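Local coordinates for cell division control protein 45 cdc45 putative (Entamoeba histolytica, PDB 6CC2), which probably serves in eukaryotic DNA replication as the Cdc45 component of the replicative helicase, together with Mcm2-7 and GINS, at residues Q258-T266 / F397-K405; S438-L448 / V472-V483. All coordinates share one frame; numbering follows the deposited sequence.

Overall arrangement
Interactions 1 and 2 both lie in the later part of the chain. Their centres are about 26 Å apart. Their nearest atoms are about 6 Å apart, and they do not touch. They follow one another along the chain. Helix 393-417 joins them: residues 397-405 receive the loop 258-266 in interaction 1, and a little further along the same helix Asn406, Leu407 and Thr410 pack on Phe441 of interaction 2. Asp368 is a second link, since it touches Lys399 and makes a salt bridge with Lys446. The ethanediol at Arg263 probably comes from the crystallisation liquor.

Interaction 1 (Q258-T266 / F397-K405); sequences QLMLLRHWT and FAKCIESNK. With EDO (1,2-ethanediol), chain K.
Ile401 lies over one face of the Trp265 indole. Its CG1 is 3.8 Å from the centroid of the six-membered ring and 15° off the normal, a CH-pi contact. Its CG2 approaches Trp265 NE1 at 3.6 Å, and its CD1 reaches Trp265 CG and the His264 carbonyl. The indole comes to the helix because Trp265 CG is anti to the backbone N (chi1 -154°). At the indole edge, NE1 donates in the ring plane to water 1 at 2.9 Å. The same water accepts from Lys405 NZ.

Phe397 forms an offset stack with His264, with centroids 4.2 Å apart and planes at 19°. Arg263 CB covers the other face of the imidazole. Leu261 CD2 meets Phe397 CD1 at 3.6 Å, and its second branch, CD1, rests on Cys400.

The loop follows strand 251-257, makes a type II turn from Leu259 to Leu262 and ends at Thr266, the N-cap of helix 267-273. The two central residues of the turn, Met260 and Leu261, face helix 393-417. Met260, present as selenomethionine, places its SE 3.7 Å from Asn404 ND2. That amide is fixed by its bond to Cys400 O and by Arg275 at OD1. Arg263 forms salt bridges with Asp256 and Asp356, and its NH1 also donates to ethanediol O2 at 3.0 Å.

Interaction 2 (S438-L448 / V472-V483); sequences SIRFKTPYKAL and VLDAEKKTFVIV
A beta-alpha-beta crossover brings these segments together. Strand 427-432 leads through helices 435-441 and 444-462 to strand 468-474, which runs parallel beside it. Strand 479-485 then returns as a hairpin, and Lys478 and Thr479 face Asp474 in a G1 beta bulge. Val472, Val481 and Val483 direct their side chains at the helices, while Ile482 points to the other side of the sheet.

Val483 meets the second helix with both branches. Its CG2 is 3.8 Å from Ala447 CB. Its CG1 presses on Leu448 CD2 at 3.3 Å, tighter than usual, with the two side chains crossing at about a right angle. Val472 CG1 packs against the backbone of 438-441, 3.7 Å from Ser438 O and equally near Phe441 O. The Phe441 ring leads away to helix 393-417.

Lys442 has the most surface buried. Its CG stands between the backbone N and the carbonyl carbon (chi1 58°), and the extended chain beyond carries CD to 3.7 Å from Asp474 CG. The salt bridge from Lys442 NZ to Asp474 OD1 is long, at 3.8 Å. Water 2 donates to Lys442 O at 2.7 Å and to Asp474 OD2. Val481 CG2 also crowds Lys442 O, at 3.1 Å.

Asp474 OD1 further accepts from Lys477 N, from above the carboxylate plane, in an Asx motif. One carboxylate therefore serves both the hairpin turn and the link from the hairpin to the linker between the helices, and the nearby lysine probably favours its charged form.

Interaction 1 (Q258-T266 / F397-K405)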
loop_
_atom_site.group_PDB
_atom_site.type_symbol
_atom_site.label_atom_id
_atom_site.label_comp_id
_atom_site.label_asym_id
_atom_site.label_seq_id
_atom_site.Cartn_x
_atom_site.Cartn_y
_atom_site.Cartn_z
ATOM N N GLN A 258 -2.318 -13.495 11.635
ATOM C CA GLN A 258 -2.391 -12.237 10.883
ATOM C C GLN A 258 -3.772 -12.034 10.251
ATOM O O GLN A 258 -3.922 -11.857 9.048
ATOM C CB GLN A 258 -1.301 -12.199 9.819
ATOM C CG GLN A 258 0.105 -12.255 10.401
ATOM C CD GLN A 258 0.386 -11.115 11.346
ATOM O OE1 GLN A 258 -0.368 -10.131 11.411
ATOM N NE2 GLN A 258 1.476 -11.213 12.078
ATOM N N LEU A 259 -4.788 -12.064 11.094
ATOM C CA LEU A 259 -6.121 -11.609 10.685
ATOM C C LEU A 259 -6.173 -10.094 10.846
ATOM O O LEU A 259 -5.666 -9.539 11.829
ATOM C CB LEU A 259 -7.207 -12.271 11.520
ATOM C CG LEU A 259 -7.332 -13.787 11.377
ATOM C CD1 LEU A 259 -8.407 -14.290 12.328
ATOM C CD2 LEU A 259 -7.671 -14.174 9.933
HETATM N N MSE A 260 -6.750 -9.429 9.861
HETATM C CA MSE A 260 -6.709 -7.966 9.795
HETATM C C MSE A 260 -7.284 -7.287 11.016
HETATM O O MSE A 260 -8.488 -7.441 11.328
HETATM C CB MSE A 260 -7.511 -7.493 8.532
HETATM C CG MSE A 260 -7.680 -5.997 8.486
HETATM SE SE MSE A 260 -8.580 -5.455 6.819
HETATM C CE MSE A 260 -10.106 -6.580 6.825
ATOM N N LEU A 261 -6.437 -6.540 11.731
ATOM C CA LEU A 261 -6.827 -5.719 12.867
ATOM C C LEU A 261 -7.555 -6.500 13.963
ATOM O O LEU A 261 -8.332 -5.929 14.715
ATOM C CB LEU A 261 -7.687 -4.531 12.405
ATOM C CG LEU A 261 -6.919 -3.481 11.608
ATOM C CD1 LEU A 261 -7.889 -2.385 11.148
ATOM C CD2 LEU A 261 -5.808 -2.862 12.420
ATOM N N LEU A 262 -7.267 -7.799 14.079
ATOM C CA LEU A 262 -7.973 -8.656 15.027
ATOM C C LEU A 262 -8.031 -8.051 16.433
ATOM O O LEU A 262 -9.096 -7.993 17.043
ATOM C CB LEU A 262 -7.300 -10.025 15.054
ATOM C CG LEU A 262 -7.855 -11.082 16.030
ATOM C CD1 LEU A 262 -9.294 -11.404 15.686
ATOM C CD2 LEU A 262 -6.999 -12.338 16.042
ATOM N N ARG A 263 -6.892 -7.638 16.986
ATOM C CA ARG A 263 -6.877 -7.122 18.343
ATOM C C ARG A 263 -7.705 -5.860 18.493
ATOM O O ARG A 263 -8.109 -5.526 19.604
ATOM C CB ARG A 263 -5.434 -6.873 18.790
ATOM C CG ARG A 263 -4.668 -8.134 19.146
ATOM C CD ARG A 263 -3.216 -7.820 19.567
ATOM N NE ARG A 263 -2.497 -7.232 18.433
ATOM C CZ ARG A 263 -1.981 -7.941 17.437
ATOM N NH1 ARG A 263 -2.046 -9.266 17.432
ATOM N NH2 ARG A 263 -1.383 -7.316 16.438
ATOM N N HIS A 264 -7.990 -5.165 17.395
ATOM C CA HIS A 264 -8.715 -3.896 17.414
ATOM C C HIS A 264 -10.109 -4.037 16.819
ATOM O O HIS A 264 -10.760 -3.041 16.470
ATOM C CB HIS A 264 -7.868 -2.861 16.676
ATOM C CG HIS A 264 -6.439 -2.922 17.098
ATOM N ND1 HIS A 264 -6.018 -2.509 18.346
ATOM C CD2 HIS A 264 -5.348 -3.438 16.487
ATOM C CE1 HIS A 264 -4.719 -2.747 18.462
ATOM N NE2 HIS A 264 -4.302 -3.335 17.361
ATOM N N TRP A 265 -10.592 -5.260 16.727
ATOM C CA TRP A 265 -11.862 -5.551 16.070
ATOM C C TRP A 265 -12.530 -6.669 16.855
ATOM O O TRP A 265 -12.446 -6.705 18.095
ATOM C CB TRP A 265 -11.611 -5.933 14.616
ATOM C CG TRP A 265 -12.712 -5.683 13.659
ATOM C CD1 TRP A 265 -13.986 -5.326 13.931
ATOM C CD2 TRP A 265 -12.601 -5.724 12.223
ATOM N NE1 TRP A 265 -14.698 -5.156 12.756
ATOM C CE2 TRP A 265 -13.866 -5.411 11.698
ATOM C CE3 TRP A 265 -11.556 -6.009 11.349
ATOM C CZ2 TRP A 265 -14.113 -5.361 10.332
ATOM C CZ3 TRP A 265 -11.808 -5.964 9.998
ATOM C CH2 TRP A 265 -13.073 -5.638 9.504
ATOM N N THR A 266 -13.225 -7.558 16.141
ATOM C CA THR A 266 -13.846 -8.755 16.701
ATOM C C THR A 266 -13.352 -9.958 15.911
ATOM O O THR A 266 -12.987 -9.835 14.743
ATOM C CB THR A 266 -15.370 -8.734 16.645
ATOM O OG1 THR A 266 -15.817 -8.854 15.277
ATOM C CG2 THR A 266 -15.955 -7.450 17.254
ATOM N N PHE A 397 -7.814 2.761 12.651
ATOM C CA PHE A 397 -8.484 1.474 12.777
ATOM C C PHE A 397 -9.947 1.597 12.354
ATOM O O PHE A 397 -10.468 0.765 11.603
ATOM C CB PHE A 397 -8.418 0.950 14.212
ATOM C CG PHE A 397 -7.025 0.690 14.732
ATOM C CD1 PHE A 397 -5.968 0.409 13.884
ATOM C CD2 PHE A 397 -6.782 0.727 16.103
ATOM C CE1 PHE A 397 -4.696 0.190 14.396
ATOM C CE2 PHE A 397 -5.522 0.497 16.614
ATOM C CZ PHE A 397 -4.474 0.214 15.758
ATOM N N ALA A 398 -10.621 2.659 12.818
ATOM C CA ALA A 398 -12.045 2.807 12.508
ATOM C C ALA A 398 -12.269 3.010 11.017
ATOM O O ALA A 398 -13.210 2.433 10.438
ATOM C CB ALA A 398 -12.638 3.977 13.291
ATOM N N LYS A 399 -11.431 3.840 10.380
ATOM C CA LYS A 399 -11.594 4.079 8.951
ATOM C C LYS A 399 -11.369 2.792 8.162
ATOM O O LYS A 399 -12.129 2.479 7.227
ATOM C CB LYS A 399 -10.632 5.160 8.473
ATOM C CG LYS A 399 -10.847 5.578 7.023
ATOM C CD LYS A 399 -9.878 6.717 6.614
ATOM C CE LYS A 399 -10.090 7.121 5.157
ATOM N NZ LYS A 399 -9.148 8.211 4.740
ATOM N N CYS A 400 -10.340 2.027 8.538
ATOM C CA CYS A 400 -10.059 0.766 7.866
ATOM C C CYS A 400 -11.211 -0.216 8.039
ATOM O O CYS A 400 -11.610 -0.898 7.095
ATOM C CB CYS A 400 -8.744 0.185 8.429
ATOM S SG CYS A 400 -8.179 -1.271 7.602
ATOM N N ILE A 401 -11.725 -0.331 9.261
ATOM C CA ILE A 401 -12.811 -1.260 9.535
ATOM C C ILE A 401 -14.057 -0.879 8.743
ATOM O O ILE A 401 -14.685 -1.718 8.092
ATOM C CB ILE A 401 -13.095 -1.309 11.044
ATOM C CG1 ILE A 401 -11.998 -2.131 11.746
ATOM C CG2 ILE A 401 -14.474 -1.884 11.313
ATOM C CD1 ILE A 401 -12.025 -2.023 13.262
ATOM N N GLU A 402 -14.432 0.395 8.792
ATOM C CA GLU A 402 -15.619 0.842 8.080
ATOM C C GLU A 402 -15.487 0.621 6.573
ATOM O O GLU A 402 -16.432 0.139 5.929
ATOM C CB GLU A 402 -15.887 2.319 8.376
ATOM C CG GLU A 402 -17.130 2.860 7.686
ATOM C CD GLU A 402 -17.410 4.307 8.033
ATOM O OE1 GLU A 402 -16.614 4.904 8.787
ATOM O OE2 GLU A 402 -18.429 4.849 7.551
ATOM N N SER A 403 -14.334 0.975 5.998
ATOM C CA SER A 403 -14.150 0.813 4.558
ATOM C C SER A 403 -14.252 -0.652 4.164
ATOM O O SER A 403 -14.924 -1.001 3.191
ATOM C CB SER A 403 -12.808 1.400 4.123
ATOM O OG SER A 403 -12.765 2.807 4.345
ATOM N N ASN A 404 -13.573 -1.531 4.896
ATOM C CA ASN A 404 -13.599 -2.938 4.544
ATOM C C ASN A 404 -14.991 -3.545 4.720
ATOM O O ASN A 404 -15.400 -4.386 3.916
ATOM C CB ASN A 404 -12.538 -3.693 5.348
ATOM C CG ASN A 404 -11.167 -3.603 4.698
ATOM O OD1 ASN A 404 -10.866 -4.346 3.763
ATOM N ND2 ASN A 404 -10.357 -2.671 5.148
ATOM N N LYS A 405 -15.764 -3.112 5.728
ATOM C CA LYS A 405 -17.126 -3.620 5.857
ATOM C C LYS A 405 -17.972 -3.217 4.653
ATOM O O LYS A 405 -18.758 -4.018 4.142
ATOM C CB LYS A 405 -17.747 -3.121 7.156
ATOM C CG LYS A 405 -17.137 -3.814 8.381
ATOM C CD LYS A 405 -17.548 -3.156 9.692
ATOM C CE LYS A 405 -18.957 -3.474 10.067
ATOM N NZ LYS A 405 -19.240 -3.021 11.462
HETATM C C1 EDO K . -3.577 -13.446 18.000
HETATM O O1 EDO K . -3.083 -14.265 19.065
HETATM C C2 EDO K . -3.936 -12.068 18.548
HETATM O O2 EDO K . -2.807 -11.505 19.225
HETATM O O HOH W 1 -17.579 -4.796 13.154
#

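Interaction 2 (S438-L448 / V472-V483)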
loop_
_atom_site.group_PDB
_atom_site.type_symbol
_atom_site.label_atom_id
_atom_site.label_comp_id
_atom_site.label_asym_id
_atom_site.label_seq_id
_atom_site.Cartn_x
_atom_site.Cartn_y
_atom_site.Cartn_z
ATOM N N SER A 438 -25.104 1.972 -7.183
ATOM C CA SER A 438 -24.534 2.983 -8.068
ATOM C C SER A 438 -24.389 4.312 -7.345
ATOM O O SER A 438 -23.349 4.972 -7.439
ATOM C CB SER A 438 -25.431 3.151 -9.307
ATOM O OG SER A 438 -25.385 1.994 -10.118
ATOM N N ILE A 439 -25.429 4.723 -6.624
ATOM C CA ILE A 439 -25.392 6.018 -5.953
ATOM C C ILE A 439 -24.284 6.029 -4.912
ATOM O O ILE A 439 -23.674 7.069 -4.663
ATOM C CB ILE A 439 -26.775 6.336 -5.342
ATOM C CG1 ILE A 439 -27.037 7.839 -5.361
ATOM C CG2 ILE A 439 -26.870 5.811 -3.925
ATOM C CD1 ILE A 439 -27.416 8.369 -6.738
ATOM N N ARG A 440 -23.969 4.868 -4.328
ATOM C CA ARG A 440 -22.950 4.794 -3.285
ATOM C C ARG A 440 -21.519 4.788 -3.815
ATOM O O ARG A 440 -20.598 5.160 -3.079
ATOM C CB ARG A 440 -23.162 3.536 -2.446
ATOM C CG ARG A 440 -24.449 3.555 -1.618
ATOM C CD ARG A 440 -24.728 2.178 -1.033
ATOM N NE ARG A 440 -23.531 1.602 -0.431
ATOM C CZ ARG A 440 -23.405 0.328 -0.077
ATOM N NH1 ARG A 440 -24.409 -0.518 -0.263
ATOM N NH2 ARG A 440 -22.269 -0.099 0.461
ATOM N N PHE A 441 -21.307 4.382 -5.061
ATOM C CA PHE A 441 -19.955 4.241 -5.589
ATOM C C PHE A 441 -19.718 5.022 -6.877
ATOM O O PHE A 441 -18.711 4.794 -7.547
ATOM C CB PHE A 441 -19.630 2.759 -5.805
ATOM C CG PHE A 441 -19.384 2.022 -4.538
ATOM C CD1 PHE A 441 -18.114 2.007 -3.965
ATOM C CD2 PHE A 441 -20.429 1.369 -3.879
ATOM C CE1 PHE A 441 -17.886 1.349 -2.765
ATOM C CE2 PHE A 441 -20.194 0.703 -2.687
ATOM C CZ PHE A 441 -18.928 0.698 -2.133
ATOM N N LYS A 442 -20.594 5.975 -7.207
ATOM C CA LYS A 442 -20.428 6.725 -8.447
ATOM C C LYS A 442 -19.333 7.781 -8.375
ATOM O O LYS A 442 -18.921 8.290 -9.422
ATOM C CB LYS A 442 -21.743 7.426 -8.816
ATOM C CG LYS A 442 -22.277 8.388 -7.755
ATOM C CD LYS A 442 -23.401 9.246 -8.315
ATOM C CE LYS A 442 -23.950 10.211 -7.277
ATOM N NZ LYS A 442 -24.925 11.169 -7.886
ATOM N N THR A 443 -18.875 8.143 -7.190
ATOM C CA THR A 443 -17.787 9.123 -7.125
ATOM C C THR A 443 -16.454 8.434 -7.386
ATOM O O THR A 443 -16.251 7.294 -6.963
ATOM C CB THR A 443 -17.742 9.810 -5.761
ATOM O OG1 THR A 443 -17.392 8.845 -4.760
ATOM C CG2 THR A 443 -19.077 10.454 -5.427
ATOM N N PRO A 444 -15.513 9.100 -8.062
ATOM C CA PRO A 444 -14.258 8.415 -8.387
ATOM C C PRO A 444 -13.520 7.859 -7.169
ATOM O O PRO A 444 -13.019 6.736 -7.243
ATOM C CB PRO A 444 -13.437 9.509 -9.093
ATOM C CG PRO A 444 -14.499 10.377 -9.743
ATOM C CD PRO A 444 -15.627 10.417 -8.730
ATOM N N TYR A 445 -13.427 8.607 -6.073
ATOM C CA TYR A 445 -12.638 8.100 -4.947
ATOM C C TYR A 445 -13.259 6.844 -4.336
ATOM O O TYR A 445 -12.526 5.963 -3.884
ATOM C CB TYR A 445 -12.442 9.183 -3.899
ATOM C CG TYR A 445 -13.697 9.733 -3.267
ATOM C CD1 TYR A 445 -14.413 10.767 -3.859
ATOM C CD2 TYR A 445 -14.164 9.222 -2.068
ATOM C CE1 TYR A 445 -15.549 11.251 -3.275
ATOM C CE2 TYR A 445 -15.293 9.717 -1.486
ATOM C CZ TYR A 445 -15.984 10.718 -2.093
ATOM O OH TYR A 445 -17.139 11.201 -1.492
ATOM N N LYS A 446 -14.589 6.719 -4.351
ATOM C CA LYS A 446 -15.222 5.482 -3.900
ATOM C C LYS A 446 -15.112 4.370 -4.938
ATOM O O LYS A 446 -14.839 3.213 -4.596
ATOM C CB LYS A 446 -16.698 5.739 -3.566
ATOM C CG LYS A 446 -16.951 6.707 -2.440
ATOM C CD LYS A 446 -16.517 6.140 -1.113
ATOM C CE LYS A 446 -17.100 6.945 0.040
ATOM N NZ LYS A 446 -16.668 6.401 1.364
ATOM N N ALA A 447 -15.387 4.680 -6.204
ATOM C CA ALA A 447 -15.263 3.683 -7.260
ATOM C C ALA A 447 -13.862 3.094 -7.299
ATOM O O ALA A 447 -13.709 1.896 -7.514
ATOM C CB ALA A 447 -15.634 4.297 -8.612
ATOM N N LEU A 448 -12.829 3.934 -7.095
ATOM C CA LEU A 448 -11.451 3.441 -7.114
ATOM C C LEU A 448 -11.241 2.403 -6.017
ATOM O O LEU A 448 -10.592 1.373 -6.235
ATOM C CB LEU A 448 -10.479 4.593 -6.940
ATOM C CG LEU A 448 -10.174 5.452 -8.169
ATOM C CD1 LEU A 448 -9.644 6.829 -7.769
ATOM C CD2 LEU A 448 -9.179 4.722 -9.062
ATOM N N VAL A 472 -19.477 2.399 -13.165
ATOM C CA VAL A 472 -20.548 2.653 -12.212
ATOM C C VAL A 472 -21.459 3.734 -12.751
ATOM O O VAL A 472 -20.987 4.819 -13.124
ATOM C CB VAL A 472 -20.000 3.054 -10.824
ATOM C CG1 VAL A 472 -21.168 3.161 -9.807
ATOM C CG2 VAL A 472 -18.933 2.060 -10.352
ATOM N N LEU A 473 -22.764 3.448 -12.758
ATOM C CA LEU A 473 -23.738 4.401 -13.256
ATOM C C LEU A 473 -23.785 5.633 -12.368
ATOM O O LEU A 473 -23.915 5.530 -11.152
ATOM C CB LEU A 473 -25.119 3.741 -13.319
ATOM C CG LEU A 473 -26.262 4.659 -13.739
ATOM C CD1 LEU A 473 -26.117 5.118 -15.177
ATOM C CD2 LEU A 473 -27.603 3.968 -13.524
ATOM N N ASP A 474 -23.679 6.807 -12.988
ATOM C CA ASP A 474 -23.990 8.088 -12.367
ATOM C C ASP A 474 -25.283 8.535 -13.033
ATOM O O ASP A 474 -25.269 9.167 -14.095
ATOM C CB ASP A 474 -22.861 9.096 -12.560
ATOM C CG ASP A 474 -23.116 10.395 -11.830
ATOM O OD1 ASP A 474 -24.297 10.755 -11.611
ATOM O OD2 ASP A 474 -22.125 11.067 -11.483
ATOM N N ALA A 475 -26.412 8.183 -12.410
ATOM C CA ALA A 475 -27.703 8.346 -13.065
ATOM C C ALA A 475 -28.065 9.811 -13.245
ATOM O O ALA A 475 -28.721 10.165 -14.230
ATOM C CB ALA A 475 -28.790 7.640 -12.256
ATOM N N GLU A 476 -27.648 10.671 -12.312
ATOM C CA GLU A 476 -27.925 12.098 -12.434
ATOM C C GLU A 476 -27.183 12.703 -13.620
ATOM O O GLU A 476 -27.759 13.493 -14.381
ATOM C CB GLU A 476 -27.539 12.816 -11.143
ATOM C CG GLU A 476 -27.716 14.331 -11.187
ATOM C CD GLU A 476 -29.163 14.759 -11.371
ATOM O OE1 GLU A 476 -30.054 13.882 -11.402
ATOM O OE2 GLU A 476 -29.412 15.980 -11.487
ATOM N N LYS A 477 -25.919 12.346 -13.802
ATOM C CA LYS A 477 -25.135 12.871 -14.911
ATOM C C LYS A 477 -25.394 12.135 -16.219
ATOM O O LYS A 477 -24.974 12.617 -17.274
ATOM C CB LYS A 477 -23.648 12.803 -14.556
ATOM C CG LYS A 477 -22.768 13.788 -15.303
ATOM C CD LYS A 477 -21.395 13.892 -14.641
ATOM C CE LYS A 477 -20.397 14.629 -15.520
ATOM N NZ LYS A 477 -19.043 14.673 -14.901
ATOM N N LYS A 478 -26.086 10.993 -16.183
ATOM C CA LYS A 478 -26.344 10.193 -17.376
ATOM C C LYS A 478 -25.043 9.626 -17.948
ATOM O O LYS A 478 -24.839 9.609 -19.163
ATOM C CB LYS A 478 -27.097 11.013 -18.431
ATOM C CG LYS A 478 -28.310 11.763 -17.895
ATOM C CD LYS A 478 -29.354 10.812 -17.340
ATOM C CE LYS A 478 -30.623 11.545 -16.906
ATOM N NZ LYS A 478 -30.452 12.275 -15.617
ATOM N N THR A 479 -24.162 9.151 -17.066
ATOM C CA THR A 479 -22.853 8.672 -17.451
ATOM C C THR A 479 -22.532 7.398 -16.685
ATOM O O THR A 479 -23.197 7.047 -15.702
ATOM C CB THR A 479 -21.757 9.698 -17.140
ATOM O OG1 THR A 479 -21.727 9.934 -15.721
ATOM C CG2 THR A 479 -21.999 11.016 -17.885
ATOM N N PHE A 480 -21.500 6.713 -17.143
ATOM C CA PHE A 480 -20.767 5.746 -16.325
ATOM C C PHE A 480 -19.424 6.354 -15.960
ATOM O O PHE A 480 -18.704 6.855 -16.836
ATOM C CB PHE A 480 -20.530 4.421 -17.048
ATOM C CG PHE A 480 -21.760 3.537 -17.129
ATOM C CD1 PHE A 480 -22.071 2.690 -16.088
ATOM C CD2 PHE A 480 -22.596 3.576 -18.239
ATOM C CE1 PHE A 480 -23.188 1.899 -16.144
ATOM C CE2 PHE A 480 -23.723 2.778 -18.298
ATOM C CZ PHE A 480 -24.017 1.939 -17.258
ATOM N N VAL A 481 -19.091 6.314 -14.667
ATOM C CA VAL A 481 -17.725 6.531 -14.236
ATOM C C VAL A 481 -16.959 5.249 -14.512
ATOM O O VAL A 481 -17.432 4.169 -14.168
ATOM C CB VAL A 481 -17.674 6.907 -12.749
ATOM C CG1 VAL A 481 -16.250 7.167 -12.313
ATOM C CG2 VAL A 481 -18.517 8.144 -12.515
ATOM N N ILE A 482 -15.808 5.362 -15.180
ATOM C CA ILE A 482 -14.997 4.209 -15.548
ATOM C C ILE A 482 -13.675 4.294 -14.791
ATOM O O ILE A 482 -12.934 5.282 -14.930
ATOM C CB ILE A 482 -14.711 4.155 -17.062
ATOM C CG1 ILE A 482 -15.969 4.380 -17.878
ATOM C CG2 ILE A 482 -14.041 2.810 -17.405
ATOM C CD1 ILE A 482 -16.969 3.315 -17.736
ATOM N N VAL A 483 -13.370 3.272 -14.003
ATOM C CA VAL A 483 -12.106 3.196 -13.288
ATOM C C VAL A 483 -11.346 1.976 -13.788
ATOM O O VAL A 483 -11.919 0.882 -13.906
ATOM C CB VAL A 483 -12.331 3.109 -11.767
ATOM C CG1 VAL A 483 -11.005 2.787 -11.067
ATOM C CG2 VAL A 483 -12.921 4.405 -11.252
HETATM O O HOH W 2 -20.032 10.654 -10.204
#